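Side-chain contact in putative glutaryl-CoA dehydrogenase (PDB 2EBA), which is a flavoprotein of the acyl-CoA dehydrogenase family, a four-chain assembly with bound flavin-adenine dinucleotide: residues Leu117-Ala121 with Arg122-Val126. Numbering follows the deposited sequence.
Sequences LPKLA and RGEMV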
ATOM      1  N   LEU A 117      38.000  26.404   1.958  1.00 18.99           N
ATOM      2  CA  LEU A 117      36.774  26.822   1.295  1.00 18.17           C
ATOM      3  C   LEU A 117      36.885  27.355  -0.135  1.00 18.85           C
ATOM      4  O   LEU A 117      36.090  26.969  -0.996  1.00 16.89           O
ATOM      5  CB  LEU A 117      36.004  27.806   2.191  1.00 15.88           C
ATOM      6  CG  LEU A 117      35.508  27.187   3.512  1.00 15.66           C
ATOM      7  CD1 LEU A 117      34.687  28.188   4.326  1.00 12.65           C
ATOM      8  CD2 LEU A 117      34.676  25.960   3.201  1.00 13.18           C
ATOM      9  N   PRO A 118      37.874  28.230  -0.418  1.00 20.04           N
ATOM     10  CA  PRO A 118      37.986  28.745  -1.786  1.00 20.31           C
ATOM     11  C   PRO A 118      38.416  27.706  -2.808  1.00 21.09           C
ATOM     12  O   PRO A 118      37.976  27.745  -3.955  1.00 22.09           O
ATOM     13  CB  PRO A 118      39.002  29.872  -1.646  1.00 21.47           C
ATOM     14  CG  PRO A 118      38.787  30.338  -0.250  1.00 21.00           C
ATOM     15  CD  PRO A 118      38.701  29.034   0.494  1.00 20.11           C
ATOM     16  N   LYS A 119      39.280  26.785  -2.395  1.00 21.20           N
ATOM     17  CA  LYS A 119      39.752  25.738  -3.287  1.00 21.78           C
ATOM     18  C   LYS A 119      38.642  24.741  -3.553  1.00 21.26           C
ATOM     19  O   LYS A 119      38.520  24.217  -4.654  1.00 20.58           O
ATOM     20  CB  LYS A 119      40.957  25.028  -2.677  1.00 24.32           C
ATOM     21  CG  LYS A 119      42.163  25.928  -2.535  1.00 25.81           C
ATOM     22  CD  LYS A 119      43.380  25.163  -2.070  1.00 28.91           C
ATOM     23  CE  LYS A 119      44.597  26.089  -1.933  1.00 30.78           C
ATOM     24  NZ  LYS A 119      44.343  27.215  -0.974  1.00 31.49           N
ATOM     25  N   LEU A 120      37.837  24.487  -2.523  1.00 20.84           N
ATOM     26  CA  LEU A 120      36.704  23.571  -2.617  1.00 19.55           C
ATOM     27  C   LEU A 120      35.623  24.189  -3.489  1.00 19.64           C
ATOM     28  O   LEU A 120      35.032  23.528  -4.341  1.00 18.11           O
ATOM     29  CB  LEU A 120      36.124  23.312  -1.229  1.00 18.21           C
ATOM     30  CG  LEU A 120      36.993  22.566  -0.216  1.00 16.94           C
ATOM     31  CD1 LEU A 120      36.311  22.571   1.152  1.00 17.43           C
ATOM     32  CD2 LEU A 120      37.230  21.151  -0.694  1.00 14.78           C
ATOM     33  N   ALA A 121      35.369  25.473  -3.264  1.00 19.93           N
ATOM     34  CA  ALA A 121      34.368  26.209  -4.014  1.00 20.04           C
ATOM     35  C   ALA A 121      34.691  26.242  -5.507  1.00 20.65           C
ATOM     36  O   ALA A 121      33.792  26.248  -6.348  1.00 20.79           O
ATOM     37  CB  ALA A 121      34.268  27.617  -3.469  1.00 20.45           C
ATOM     38  N   ARG A 122      35.983  26.257  -5.830  1.00 20.92           N
ATOM     39  CA  ARG A 122      36.435  26.291  -7.214  1.00 20.45           C
ATOM     40  C   ARG A 122      36.716  24.895  -7.760  1.00 19.82           C
ATOM     41  O   ARG A 122      37.346  24.751  -8.798  1.00 19.66           O
ATOM     42  CB  ARG A 122      37.695  27.149  -7.335  1.00 20.74           C
ATOM     43  CG  ARG A 122      37.497  28.585  -6.879  1.00 21.92           C
ATOM     44  CD  ARG A 122      38.717  29.413  -7.225  1.00 24.32           C
ATOM     45  NE  ARG A 122      39.927  28.886  -6.594  1.00 25.57           N
ATOM     46  CZ  ARG A 122      40.549  29.463  -5.567  1.00 24.85           C
ATOM     47  NH1 ARG A 122      40.087  30.591  -5.051  1.00 24.00           N
ATOM     48  NH2 ARG A 122      41.633  28.906  -5.050  1.00 24.17           N
ATOM     49  N   GLY A 123      36.241  23.873  -7.058  1.00 19.77           N
ATOM     50  CA  GLY A 123      36.444  22.505  -7.506  1.00 20.43           C
ATOM     51  C   GLY A 123      37.898  22.211  -7.793  1.00 21.03           C
ATOM     52  O   GLY A 123      38.232  21.403  -8.655  1.00 20.96           O
ATOM     53  N   GLU A 124      38.764  22.879  -7.047  1.00 22.79           N
ATOM     54  CA  GLU A 124      40.198  22.738  -7.184  1.00 24.04           C
ATOM     55  C   GLU A 124      40.733  21.678  -6.219  1.00 23.25           C
ATOM     56  O   GLU A 124      41.819  21.143  -6.415  1.00 23.96           O
ATOM     57  CB  GLU A 124      40.827  24.097  -6.927  1.00 25.56           C
ATOM     58  CG  GLU A 124      42.309  24.122  -6.835  1.00 30.60           C
ATOM     59  CD  GLU A 124      42.809  25.541  -6.771  1.00 33.55           C
ATOM     60  OE1 GLU A 124      44.019  25.726  -6.509  1.00 34.68           O
ATOM     61  OE2 GLU A 124      41.979  26.463  -6.990  1.00 31.32           O
ATOM     62  N   MET A 125      39.955  21.393  -5.179  1.00 23.34           N
ATOM     63  CA  MET A 125      40.295  20.351  -4.220  1.00 22.64           C
ATOM     64  C   MET A 125      39.040  19.667  -3.685  1.00 22.71           C
ATOM     65  O   MET A 125      38.233  20.282  -2.989  1.00 24.44           O
ATOM     66  CB  MET A 125      41.112  20.931  -3.063  1.00 21.01           C
ATOM     67  CG  MET A 125      41.034  20.121  -1.780  1.00 17.46           C
ATOM     68  SD  MET A 125      41.621  21.036  -0.342  1.00 13.89           S
ATOM     69  CE  MET A 125      40.315  20.692   0.835  1.00 13.67           C
ATOM     70  N   VAL A 126      38.886  18.389  -4.015  1.00 22.23           N
ATOM     71  CA  VAL A 126      37.690  17.630  -3.660  1.00 20.81           C
ATOM     72  C   VAL A 126      37.735  16.940  -2.290  1.00 19.34           C
ATOM     73  O   VAL A 126      38.760  16.403  -1.878  1.00 17.95           O
ATOM     74  CB  VAL A 126      37.373  16.596  -4.768  1.00 20.41           C
ATOM     75  CG1 VAL A 126      38.647  16.096  -5.356  1.00 23.29           C
ATOM     76  CG2 VAL A 126      36.554  15.429  -4.221  1.00 19.66           C
TER
HETATM   77  O   HOH W   1      42.754  29.802  -2.174  1.00 27.77           O
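R122 folds back over the last turn of the helix and lays its guanidinium on P118. The P118 carbonyl oxygen sits 3.4 Å above the guanidinium plane, over its centre. The same oxygen accepts the last helical bond, from R122 N. R122 NH1 lies 3.6 Å from P118 CB, at the proline ring. A bend at chi3 (-59°) turns the group toward E124. There NE and NH2 grip a single oxygen side-on: E124 OE2 is 3.2 Å from R122 NE and 3.1 Å from R122 NH2. This oxygen lies almost in the guanidinium plane, and the two bonds, part of a salt bridge, restrict rotation of the group. E124 meets them with an extended chain, CG anti to the backbone N (chi1 172°). A water joins R122 NH2 to K119 NZ, so the two like charges share an acceptor.

The backbone beneath is a Schellman motif. G123 is its C-prime residue, with the positive phi that favours glycine. E124 N donates to K119 O at 2.8 Å, nearly in line with the carbonyl. M125 N is a second, longer donor to K119 O, from above the carbonyl plane. G123 N closes the inner bond to L120 O, although the position of L120 O is less certain.

Beyond the turn the contact becomes apolar. The M125 chain bends at chi3 and brings its methyl CE to the end of L120. The exact spacing is doubtful, because L120 CD2 is modelled too close to M125 O. M125 CB also lies beside K119 CB.

The motif ends helix 110-121 and leads the chain into strand 127-130. L120 packs on V100, M101 and I104 of helix 87-107, while M125 touches H171 in the loop before strand 172-178, the parallel neighbour of strand 127-130.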